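Local atomic coordinates of amino acid adenylation domain-containing protein (Bacillus stratosphericus LAMA 585, PDB entry 6ULY), a protein that probably activates a keto acid as its acyl adenylate, acting as the adenylation domain of a keto acid-selecting module of a nonribosomal depsipeptide synthetase. Residues 31-34 with 40-43; 42-47 with 77-82; 216-221 with 247-252; 232-235 with 240-243. All blocks are in the same frame, centred on the assembly; numbering follows the deposited sequence.

Overall arrangement
The four contacts illustrate how one mixed beta-sheet of an adenylation domain is finished at its edge and roofed by helices. Contact 1 is the hairpin at that edge, and contact 2 sets the same hairpin against the start of helix 78-91; their centres lie about 7 Å apart and they share Leu42 and Thr43. Contact 4, centred about 11 Å from contact 1, follows on strand 240-243, the next neighbour of strand 31-35. Contact 3 lies about 15 Å from contact 4, centre to centre, and encloses it along the chain. None touches the keto acyl adenylate: the side chains of Trp218 in contact 3 and Asn234 in contact 4 each stop about 12 Å from it, nearest atoms.

Contact 1: 31-34 with 40-43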
loop_
_atom_site.group_PDB
_atom_site.type_symbol
_atom_site.label_atom_id
_atom_site.label_comp_id
_atom_site.label_asym_id
_atom_site.label_seq_id
_atom_site.Cartn_x
_atom_site.Cartn_y
_atom_site.Cartn_z
ATOM N N GLY A 31 0.288 -24.464 -34.279
ATOM C CA GLY A 31 -0.765 -23.928 -33.446
ATOM C C GLY A 31 -0.630 -24.344 -32.000
ATOM O O GLY A 31 0.478 -24.580 -31.509
ATOM N N LEU A 32 -1.762 -24.451 -31.316
ATOM C CA LEU A 32 -1.804 -24.732 -29.891
ATOM C C LEU A 32 -2.246 -26.167 -29.638
ATOM O O LEU A 32 -3.031 -26.742 -30.399
ATOM C CB LEU A 32 -2.759 -23.769 -29.179
ATOM C CG LEU A 32 -2.386 -22.289 -29.262
ATOM C CD1 LEU A 32 -3.496 -21.484 -29.934
ATOM C CD2 LEU A 32 -2.086 -21.749 -27.865
ATOM N N THR A 33 -1.728 -26.740 -28.554
ATOM C CA THR A 33 -2.179 -28.033 -28.056
ATOM C C THR A 33 -2.414 -27.906 -26.559
ATOM O O THR A 33 -1.487 -27.587 -25.808
ATOM C CB THR A 33 -1.163 -29.139 -28.350
ATOM O OG1 THR A 33 -0.500 -28.870 -29.590
ATOM C CG2 THR A 33 -1.864 -30.476 -28.452
ATOM N N TYR A 34 -3.650 -28.152 -26.135
ATOM C CA TYR A 34 -4.045 -28.050 -24.738
ATOM C C TYR A 34 -4.063 -29.441 -24.117
ATOM O O TYR A 34 -4.778 -30.330 -24.593
ATOM C CB TYR A 34 -5.419 -27.392 -24.624
ATOM C CG TYR A 34 -5.498 -26.065 -25.331
ATOM C CD1 TYR A 34 -5.110 -24.894 -24.693
ATOM C CD2 TYR A 34 -5.951 -25.979 -26.641
ATOM C CE1 TYR A 34 -5.178 -23.678 -25.334
ATOM C CE2 TYR A 34 -6.023 -24.761 -27.293
ATOM C CZ TYR A 34 -5.631 -23.612 -26.628
ATOM O OH TYR A 34 -5.696 -22.392 -27.256
ATOM N N ASN A 40 -4.918 -37.681 -23.284
ATOM C CA ASN A 40 -5.786 -36.891 -24.146
ATOM C C ASN A 40 -5.290 -35.456 -24.260
ATOM O O ASN A 40 -4.856 -34.852 -23.273
ATOM C CB ASN A 40 -7.223 -36.902 -23.618
ATOM C CG ASN A 40 -7.855 -38.279 -23.684
ATOM O OD1 ASN A 40 -7.174 -39.293 -23.528
ATOM N ND2 ASN A 40 -9.160 -38.323 -23.926
ATOM N N GLU A 41 -5.364 -34.916 -25.475
ATOM C CA GLU A 41 -5.007 -33.533 -25.745
ATOM C C GLU A 41 -6.036 -32.943 -26.697
ATOM O O GLU A 41 -6.750 -33.665 -27.397
ATOM C CB GLU A 41 -3.597 -33.419 -26.344
ATOM C CG GLU A 41 -3.516 -33.828 -27.808
ATOM C CD GLU A 41 -2.101 -34.151 -28.251
ATOM O OE1 GLU A 41 -1.200 -34.182 -27.388
ATOM O OE2 GLU A 41 -1.889 -34.385 -29.460
ATOM N N LEU A 42 -6.108 -31.615 -26.712
ATOM C CA LEU A 42 -7.006 -30.876 -27.592
ATOM C C LEU A 42 -6.163 -29.923 -28.429
ATOM O O LEU A 42 -5.469 -29.061 -27.880
ATOM C CB LEU A 42 -8.059 -30.117 -26.781
ATOM C CG LEU A 42 -9.253 -29.536 -27.541
ATOM C CD1 LEU A 42 -10.427 -29.337 -26.596
ATOM C CD2 LEU A 42 -8.903 -28.220 -28.221
ATOM N N THR A 43 -6.214 -30.086 -29.749
ATOM C CA THR A 43 -5.420 -29.273 -30.659
ATOM C C THR A 43 -6.255 -28.128 -31.215
ATOM O O THR A 43 -7.480 -28.223 -31.338
ATOM C CB THR A 43 -4.870 -30.103 -31.822
ATOM O OG1 THR A 43 -5.958 -30.661 -32.570
ATOM C CG2 THR A 43 -3.963 -31.209 -31.311
#
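Tyr34 and Leu42 form the hydrogen-bonded pair of this antiparallel hairpin, and each grips the other through both of its backbone polar groups. Tyr34 N donates to Leu42 O at 2.7 Å in an almost straight bond (173° at the hydrogen), and Leu42 N returns the bond to Tyr34 O at 2.8 Å. On the face that carries their side chains, Leu42 CD2 meets Tyr34 CD2 at 4.0 Å. The carbonyl oxygen Leu42 O also sits at the edge of the tyrosine ring, near its plane.

The other face belongs to Thr33 and Thr43, a non-hydrogen-bonded pair whose side chains run side by side with CG2 against CG2 at 3.6 Å. Thr33 CG2 lies roughly opposite its own backbone N, where it also meets the Glu41 side chain obliquely, 3.7 Å from Glu41 CD. Glu41 OE1 is held in turn by the hydroxyl of Tyr263.

Farther out, the Tyr34 hydroxyl bonds to Gln44 OE1, and its ring meets His79 edge-to-face. Helix 78-91 thus packs on the Tyr34 face, strand 240-243 runs parallel along the far side of strand 31-35, and strand 41-45 ends the sheet within this chain.

Contact 2: 42-47 with 77-82; sequences LTQSYA and SNHAMV. With SO4 (sulfate ion), chain D.
Leu42 and Gln44 reach from the strand that is outermost in its sheet within this chain to His79 in the first turn of helix 78-91, a strand-to-helix contact at an N-capped helix start that also holds an anion. The short strand and helix segments run 18° from parallel, with their axes 10.8 Å apart, so only side chains span the gap.

The direct contacts are van der Waals. Leu42 CD2 comes within 3.6 Å of His79 ND1, its side chain crossing that of the histidine at about a right angle. Gln44 arrives fully extended (chi1 -176°) and lays its amide obliquely by the imidazole, NE2 3.7 Å from His79 CE1 and the two planes 31° apart. Val82 CG1 adds a looser touch on Gln44 OE1.

Polar partners fix the Gln44 amide from outside these segments: Tyr34 takes OE1, while Asp52 and Thr83 engage NE2, so both ends of the group are satisfied and its rotation is set.

Capping and anion binding make up the third kind. Ser77 OG accepts from Ala80 N at 3.0 Å as the N-cap; it also approaches O1 of the sulfate, an ion probably from the crystallisation liquor, at a distance too short to be taken at face value. Arg245 NE also binds this ion, and the helix start supplies two backbone donors: Asn78 N to sulfate O2 at 3.0 Å and His79 N to sulfate O3 at 2.8 Å.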
loop_
_atom_site.group_PDB
_atom_site.type_symbol
_atom_site.label_atom_id
_atom_site.label_comp_id
_atom_site.label_asym_id
_atom_site.label_seq_id
_atom_site.Cartn_x
_atom_site.Cartn_y
_atom_site.Cartn_z
ATOM N N LEU A 42 -6.108 -31.615 -26.712
ATOM C CA LEU A 42 -7.006 -30.876 -27.592
ATOM C C LEU A 42 -6.163 -29.923 -28.429
ATOM O O LEU A 42 -5.469 -29.061 -27.880
ATOM C CB LEU A 42 -8.059 -30.117 -26.781
ATOM C CG LEU A 42 -9.253 -29.536 -27.541
ATOM C CD1 LEU A 42 -10.427 -29.337 -26.596
ATOM C CD2 LEU A 42 -8.903 -28.220 -28.221
ATOM N N THR A 43 -6.214 -30.086 -29.749
ATOM C CA THR A 43 -5.420 -29.273 -30.659
ATOM C C THR A 43 -6.255 -28.128 -31.215
ATOM O O THR A 43 -7.480 -28.223 -31.338
ATOM C CB THR A 43 -4.870 -30.103 -31.822
ATOM O OG1 THR A 43 -5.958 -30.661 -32.570
ATOM C CG2 THR A 43 -3.963 -31.209 -31.311
ATOM N N GLN A 44 -5.565 -27.037 -31.552
ATOM C CA GLN A 44 -6.205 -25.855 -32.126
ATOM C C GLN A 44 -5.132 -25.131 -32.930
ATOM O O GLN A 44 -4.348 -24.361 -32.366
ATOM C CB GLN A 44 -6.792 -24.957 -31.048
ATOM C CG GLN A 44 -7.554 -23.743 -31.576
ATOM C CD GLN A 44 -7.778 -22.685 -30.501
ATOM O OE1 GLN A 44 -6.907 -22.445 -29.669
ATOM N NE2 GLN A 44 -8.950 -22.055 -30.513
ATOM N N SER A 45 -5.093 -25.393 -34.233
ATOM C CA SER A 45 -4.126 -24.725 -35.088
ATOM C C SER A 45 -4.311 -23.213 -35.010
ATOM O O SER A 45 -5.368 -22.706 -34.623
ATOM C CB SER A 45 -4.275 -25.188 -36.535
ATOM O OG SER A 45 -5.499 -24.731 -37.082
ATOM N N TYR A 46 -3.262 -22.483 -35.395
ATOM C CA TYR A 46 -3.388 -21.032 -35.469
ATOM C C TYR A 46 -4.482 -20.628 -36.446
ATOM O O TYR A 46 -5.141 -19.598 -36.250
ATOM C CB TYR A 46 -2.048 -20.407 -35.854
ATOM C CG TYR A 46 -1.012 -20.492 -34.751
ATOM C CD1 TYR A 46 -1.324 -20.122 -33.442
ATOM C CD2 TYR A 46 0.270 -20.952 -35.011
ATOM C CE1 TYR A 46 -0.384 -20.203 -32.431
ATOM C CE2 TYR A 46 1.215 -21.040 -34.009
ATOM C CZ TYR A 46 0.882 -20.660 -32.719
ATOM O OH TYR A 46 1.816 -20.742 -31.712
ATOM N N ALA A 47 -4.705 -21.434 -37.490
ATOM C CA ALA A 47 -5.827 -21.194 -38.391
ATOM C C ALA A 47 -7.155 -21.440 -37.687
ATOM O O ALA A 47 -8.099 -20.659 -37.840
ATOM C CB ALA A 47 -5.704 -22.086 -39.631
ATOM N N SER A 77 -10.129 -22.538 -18.219
ATOM C CA SER A 77 -9.723 -23.273 -19.409
ATOM C C SER A 77 -8.775 -22.422 -20.244
ATOM O O SER A 77 -9.123 -21.304 -20.637
ATOM C CB SER A 77 -10.941 -23.670 -20.242
ATOM O OG SER A 77 -10.555 -23.931 -21.581
ATOM N N ASN A 78 -7.590 -22.967 -20.530
ATOM C CA ASN A 78 -6.668 -22.303 -21.447
ATOM C C ASN A 78 -7.291 -22.135 -22.826
ATOM O O ASN A 78 -7.160 -21.075 -23.449
ATOM C CB ASN A 78 -5.366 -23.098 -21.547
ATOM C CG ASN A 78 -4.528 -23.002 -20.292
ATOM O OD1 ASN A 78 -4.484 -21.957 -19.638
ATOM N ND2 ASN A 78 -3.855 -24.093 -19.945
ATOM N N HIS A 79 -7.970 -23.174 -23.322
ATOM C CA HIS A 79 -8.577 -23.104 -24.646
ATOM C C HIS A 79 -9.550 -21.935 -24.744
ATOM O O HIS A 79 -9.489 -21.134 -25.685
ATOM C CB HIS A 79 -9.286 -24.423 -24.961
ATOM C CG HIS A 79 -10.070 -24.399 -26.235
ATOM N ND1 HIS A 79 -9.522 -24.744 -27.453
ATOM C CD2 HIS A 79 -11.361 -24.073 -26.483
ATOM C CE1 HIS A 79 -10.443 -24.634 -28.395
ATOM N NE2 HIS A 79 -11.567 -24.227 -27.833
ATOM N N ALA A 80 -10.462 -21.825 -23.777
ATOM C CA ALA A 80 -11.438 -20.745 -23.819
ATOM C C ALA A 80 -10.774 -19.381 -23.651
ATOM O O ALA A 80 -11.202 -18.400 -24.271
ATOM C CB ALA A 80 -12.501 -20.964 -22.742
ATOM N N MET A 81 -9.729 -19.292 -22.820
ATOM C CA MET A 81 -9.111 -17.996 -22.548
ATOM C C MET A 81 -8.299 -17.508 -23.741
ATOM O O MET A 81 -8.408 -16.343 -24.144
ATOM C CB MET A 81 -8.225 -18.079 -21.305
ATOM C CG MET A 81 -7.405 -16.813 -21.050
ATOM S SD MET A 81 -6.941 -16.610 -19.318
ATOM C CE MET A 81 -6.263 -18.222 -18.939
ATOM N N VAL A 82 -7.455 -18.380 -24.300
ATOM C CA VAL A 82 -6.714 -18.044 -25.514
ATOM C C VAL A 82 -7.672 -17.585 -26.606
ATOM O O VAL A 82 -7.437 -16.582 -27.289
ATOM C CB VAL A 82 -5.876 -19.249 -25.979
ATOM C CG1 VAL A 82 -5.360 -19.028 -27.391
ATOM C CG2 VAL A 82 -4.723 -19.504 -25.025
HETATM S S SO4 D . -8.099 -26.456 -21.417
HETATM O O1 SO4 D . -9.486 -26.153 -21.163
HETATM O O2 SO4 D . -7.264 -25.965 -20.351
HETATM O O3 SO4 D . -7.702 -25.833 -22.647
HETATM O O4 SO4 D . -7.907 -27.864 -21.535
#

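Contact 3: 216-221 with 247-252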
loop_
_atom_site.group_PDB
_atom_site.type_symbol
_atom_site.label_atom_id
_atom_site.label_comp_id
_atom_site.label_asym_id
_atom_site.label_seq_id
_atom_site.Cartn_x
_atom_site.Cartn_y
_atom_site.Cartn_z
ATOM N N LEU A 216 6.268 -25.203 -24.220
ATOM C CA LEU A 216 5.449 -25.781 -23.160
ATOM C C LEU A 216 5.314 -24.767 -22.034
ATOM O O LEU A 216 6.322 -24.289 -21.502
ATOM C CB LEU A 216 6.065 -27.081 -22.633
ATOM C CG LEU A 216 5.356 -27.700 -21.428
ATOM C CD1 LEU A 216 3.921 -28.079 -21.755
ATOM C CD2 LEU A 216 6.136 -28.899 -20.939
ATOM N N ASP A 217 4.075 -24.449 -21.664
ATOM C CA ASP A 217 3.810 -23.497 -20.590
ATOM C C ASP A 217 2.608 -23.971 -19.787
ATOM O O ASP A 217 1.520 -24.157 -20.343
ATOM C CB ASP A 217 3.552 -22.090 -21.142
ATOM C CG ASP A 217 3.662 -21.014 -20.075
ATOM O OD1 ASP A 217 3.724 -19.818 -20.435
ATOM O OD2 ASP A 217 3.714 -21.365 -18.875
ATOM N N TRP A 218 2.806 -24.158 -18.483
ATOM C CA TRP A 218 1.714 -24.390 -17.550
ATOM C C TRP A 218 1.445 -23.198 -16.642
ATOM O O TRP A 218 0.463 -23.218 -15.889
ATOM C CB TRP A 218 1.999 -25.632 -16.689
ATOM C CG TRP A 218 3.331 -25.609 -16.003
ATOM C CD1 TRP A 218 4.469 -26.247 -16.401
ATOM C CD2 TRP A 218 3.661 -24.917 -14.791
ATOM N NE1 TRP A 218 5.488 -25.995 -15.514
ATOM C CE2 TRP A 218 5.016 -25.184 -14.514
ATOM C CE3 TRP A 218 2.943 -24.100 -13.915
ATOM C CZ2 TRP A 218 5.668 -24.654 -13.408
ATOM C CZ3 TRP A 218 3.589 -23.579 -12.815
ATOM C CH2 TRP A 218 4.938 -23.858 -12.567
ATOM N N MET A 219 2.279 -22.163 -16.692
ATOM C CA MET A 219 2.048 -20.988 -15.873
ATOM C C MET A 219 0.782 -20.263 -16.334
ATOM O O MET A 219 0.411 -20.328 -17.509
ATOM C CB MET A 219 3.250 -20.052 -15.942
ATOM C CG MET A 219 4.399 -20.479 -15.044
ATOM S SD MET A 219 3.998 -20.287 -13.296
ATOM C CE MET A 219 3.974 -18.497 -13.144
ATOM N N PRO A 220 0.101 -19.564 -15.425
ATOM C CA PRO A 220 -1.153 -18.894 -15.796
ATOM C C PRO A 220 -0.966 -17.891 -16.926
ATOM O O PRO A 220 -0.001 -17.122 -16.952
ATOM C CB PRO A 220 -1.577 -18.186 -14.501
ATOM C CG PRO A 220 -0.844 -18.881 -13.414
ATOM C CD PRO A 220 0.449 -19.336 -14.012
ATOM N N LEU A 221 -1.928 -17.885 -17.851
ATOM C CA LEU A 221 -1.965 -16.882 -18.907
ATOM C C LEU A 221 -2.275 -15.488 -18.379
ATOM O O LEU A 221 -2.134 -14.516 -19.127
ATOM C CB LEU A 221 -3.001 -17.266 -19.963
ATOM C CG LEU A 221 -2.640 -18.432 -20.882
ATOM C CD1 LEU A 221 -3.840 -18.801 -21.746
ATOM C CD2 LEU A 221 -1.430 -18.084 -21.745
ATOM N N ASP A 247 -2.999 -25.885 -12.317
ATOM C CA ASP A 247 -3.383 -26.802 -11.249
ATOM C C ASP A 247 -2.736 -28.167 -11.435
ATOM O O ASP A 247 -2.287 -28.787 -10.463
ATOM C CB ASP A 247 -4.905 -26.936 -11.204
ATOM C CG ASP A 247 -5.607 -25.593 -11.149
ATOM O OD1 ASP A 247 -5.421 -24.784 -12.085
ATOM O OD2 ASP A 247 -6.344 -25.345 -10.173
ATOM N N ASP A 248 -2.668 -28.649 -12.682
ATOM C CA ASP A 248 -2.129 -29.983 -12.924
ATOM C C ASP A 248 -0.651 -30.066 -12.570
ATOM O O ASP A 248 -0.172 -31.133 -12.168
ATOM C CB ASP A 248 -2.343 -30.393 -14.383
ATOM C CG ASP A 248 -3.810 -30.431 -14.772
ATOM O OD1 ASP A 248 -4.119 -30.203 -15.962
ATOM O OD2 ASP A 248 -4.657 -30.669 -13.887
ATOM N N PHE A 249 0.094 -28.968 -12.714
ATOM C CA PHE A 249 1.508 -29.015 -12.359
ATOM C C PHE A 249 1.700 -29.042 -10.847
ATOM O O PHE A 249 2.429 -29.893 -10.323
ATOM C CB PHE A 249 2.274 -27.833 -12.950
ATOM C CG PHE A 249 3.633 -27.662 -12.340
ATOM C CD1 PHE A 249 4.701 -28.428 -12.773
ATOM C CD2 PHE A 249 3.831 -26.770 -11.298
ATOM C CE1 PHE A 249 5.950 -28.289 -12.195
ATOM C CE2 PHE A 249 5.074 -26.630 -10.714
ATOM C CZ PHE A 249 6.135 -27.386 -11.161
ATOM N N ILE A 250 1.092 -28.095 -10.127
ATOM C CA ILE A 250 1.331 -28.038 -8.686
ATOM C C ILE A 250 0.782 -29.289 -8.009
ATOM O O ILE A 250 1.272 -29.694 -6.949
ATOM C CB ILE A 250 0.745 -26.752 -8.066
ATOM C CG1 ILE A 250 -0.768 -26.674 -8.263
ATOM C CG2 ILE A 250 1.422 -25.511 -8.643
ATOM C CD1 ILE A 250 -1.558 -27.083 -7.030
ATOM N N ALA A 251 -0.222 -29.931 -8.610
ATOM C CA ALA A 251 -0.711 -31.197 -8.071
ATOM C C ALA A 251 0.320 -32.308 -8.246
ATOM O O ALA A 251 0.554 -33.092 -7.321
ATOM C CB ALA A 251 -2.031 -31.579 -8.743
ATOM N N GLN A 252 0.949 -32.387 -9.418
ATOM C CA GLN A 252 1.962 -33.404 -9.707
ATOM C C GLN A 252 3.093 -32.744 -10.483
ATOM O O GLN A 252 3.138 -32.794 -11.718
ATOM C CB GLN A 252 1.367 -34.572 -10.501
ATOM C CG GLN A 252 0.084 -35.158 -9.919
ATOM C CD GLN A 252 0.325 -35.983 -8.668
ATOM O OE1 GLN A 252 1.401 -36.554 -8.484
ATOM N NE2 GLN A 252 -0.680 -36.047 -7.798
#
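Trp218 and Phe249 are stacked almost flat on one another, their ring planes only 9° apart, and this one pair makes the whole contact. The stack is offset: the phenyl ring and the six-membered ring of the indole have centroids 3.7 Å apart, and Trp218 CZ2 sits over the centre of the phenyl ring, 3.3 Å above its plane. The tightest approach is Trp218 CH2 to Phe249 CE2, also 3.3 Å. Where the phenylalanine side chain returns to its helix it is still over the indole, for Phe249 CB points a CH-pi contact at the five-membered ring, 4.0 Å from its centroid.

Torsions on both sides bring the rings together. Trp218 carries CG between its backbone N and carbonyl carbon (chi1 53°), and Phe249 (chi1 166°) extends its ring toward the end of strand 214-217. On the opposite face of the indole lies the neighbouring Met219, whose CG stands 3.9 Å above the plane. The indole thus has the phenyl ring over the centre of one face and the methionine side chain nearer the rim of the other.

The backbone leading into Trp218 and Met219 is shaped by an Asx turn, in which Asp217 OD2 accepts from Met219 N at 2.7 Å. Asp217 OD1 is engaged by Trp269 NE1. Around the pair, Trp256 meets Trp218 edge-to-face, and Ala274 of helix 272-279 touches both residues.

Both rings are buried. Just outside the segments Trp218 O is hydrogen-bonded to Thr246 OG1 at the start of helix 246-251, but between the two segments themselves the contact rests on dispersion and ring overlap, the matching of flat surfaces without charge.

Contact 4: 232-235 with 240-243; sequences LVNV and EQIR
Gln241 lays the end of its side chain across Asn234 on helix 224-237, its NE2 only 3.2 Å from Asn234 CB. The same nitrogen passes the Val235 side chain, 3.4 Å from CG2, so it is flanked by carbon on the helix side. The two amides do not pair: their planes stand 75° apart, and Asn234 ND2 approaches Gln241 CB, nearer the strand backbone (3.4 Å). A chi1 of 61° turns the Gln241 chain from the strand toward the helix, and it runs on extended.

What the amides do not give each other they find elsewhere. One water donates to Gln241 OE1 at 2.6 Å and accepts a weak bond from Asn234 ND2 at 3.3 Å, bridging the two side chains. Gln241 OE1 is also bonded to His231 ND1 and its NE2 to the hydroxyl of Tyr46, while Asn234 OD1 is bonded to Lys267 NZ. Gln241 is thus held at both ends, whereas Asn234 is anchored chiefly through OD1, its ND2 making weak bonds to the water and to Ser215 OG.

The arrangement belongs to a beta-alpha-beta crossover, in which helix 224-237 links the neighbouring parallel strands 214-217 and 240-243 and packs on the sheet they share.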
loop_
_atom_site.group_PDB
_atom_site.type_symbol
_atom_site.label_atom_id
_atom_site.label_comp_id
_atom_site.label_asym_id
_atom_site.label_seq_id
_atom_site.Cartn_x
_atom_site.Cartn_y
_atom_site.Cartn_z
ATOM N N LEU A 232 2.336 -14.916 -26.648
ATOM C CA LEU A 232 2.441 -13.975 -27.762
ATOM C C LEU A 232 3.760 -14.140 -28.508
ATOM O O LEU A 232 3.800 -14.018 -29.737
ATOM C CB LEU A 232 2.276 -12.539 -27.267
ATOM C CG LEU A 232 0.853 -12.150 -26.860
ATOM C CD1 LEU A 232 0.821 -10.707 -26.375
ATOM C CD2 LEU A 232 -0.136 -12.354 -27.998
ATOM N N VAL A 233 4.850 -14.413 -27.791
ATOM C CA VAL A 233 6.104 -14.736 -28.464
ATOM C C VAL A 233 5.909 -15.931 -29.387
ATOM O O VAL A 233 6.453 -15.976 -30.497
ATOM C CB VAL A 233 7.215 -14.999 -27.433
ATOM C CG1 VAL A 233 8.346 -15.802 -28.061
ATOM C CG2 VAL A 233 7.740 -13.690 -26.870
ATOM N N ASN A 234 5.125 -16.917 -28.943
ATOM C CA ASN A 234 4.930 -18.126 -29.734
ATOM C C ASN A 234 4.106 -17.840 -30.984
ATOM O O ASN A 234 4.455 -18.286 -32.081
ATOM C CB ASN A 234 4.262 -19.205 -28.881
ATOM C CG ASN A 234 5.158 -19.711 -27.772
ATOM O OD1 ASN A 234 6.381 -19.766 -27.917
ATOM N ND2 ASN A 234 4.554 -20.082 -26.650
ATOM N N VAL A 235 3.003 -17.101 -30.838
ATOM C CA VAL A 235 2.193 -16.753 -32.002
ATOM C C VAL A 235 2.990 -15.879 -32.965
ATOM O O VAL A 235 2.894 -16.032 -34.189
ATOM C CB VAL A 235 0.887 -16.062 -31.564
ATOM C CG1 VAL A 235 -0.034 -15.851 -32.760
ATOM C CG2 VAL A 235 0.176 -16.882 -30.499
ATOM N N GLU A 240 5.091 -23.918 -32.518
ATOM C CA GLU A 240 4.158 -24.797 -31.830
ATOM C C GLU A 240 4.233 -24.548 -30.331
ATOM O O GLU A 240 5.328 -24.499 -29.759
ATOM C CB GLU A 240 4.489 -26.259 -32.137
ATOM C CG GLU A 240 3.281 -27.171 -32.183
ATOM C CD GLU A 240 2.478 -26.989 -33.450
ATOM O OE1 GLU A 240 3.090 -26.973 -34.538
ATOM O OE2 GLU A 240 1.239 -26.856 -33.358
ATOM N N GLN A 241 3.077 -24.396 -29.687
ATOM C CA GLN A 241 3.035 -24.143 -28.252
ATOM C C GLN A 241 2.015 -25.062 -27.595
ATOM O O GLN A 241 0.891 -25.210 -28.086
ATOM C CB GLN A 241 2.721 -22.665 -27.949
ATOM C CG GLN A 241 1.374 -22.165 -28.459
ATOM C CD GLN A 241 1.116 -20.704 -28.095
ATOM O OE1 GLN A 241 0.895 -20.372 -26.928
ATOM N NE2 GLN A 241 1.139 -19.828 -29.095
ATOM N N ILE A 242 2.415 -25.675 -26.483
ATOM C CA ILE A 242 1.570 -26.585 -25.719
ATOM C C ILE A 242 1.215 -25.912 -24.401
ATOM O O ILE A 242 2.100 -25.454 -23.670
ATOM C CB ILE A 242 2.266 -27.937 -25.483
ATOM C CG1 ILE A 242 2.417 -28.694 -26.806
ATOM C CG2 ILE A 242 1.493 -28.781 -24.481
ATOM C CD1 ILE A 242 3.811 -28.643 -27.385
ATOM N N ARG A 243 -0.076 -25.868 -24.097
ATOM C CA ARG A 243 -0.591 -25.257 -22.881
ATOM C C ARG A 243 -1.075 -26.343 -21.931
ATOM O O ARG A 243 -1.818 -27.244 -22.336
ATOM C CB ARG A 243 -1.730 -24.287 -23.204
ATOM C CG ARG A 243 -1.274 -22.933 -23.756
ATOM C CD ARG A 243 -0.493 -22.115 -22.727
ATOM N NE ARG A 243 -1.084 -22.179 -21.393
ATOM C CZ ARG A 243 -0.637 -21.509 -20.334
ATOM N NH1 ARG A 243 0.412 -20.700 -20.439
ATOM N NH2 ARG A 243 -1.247 -21.650 -19.165
HETATM O O HOH W 1 2.036 -20.786 -24.580
#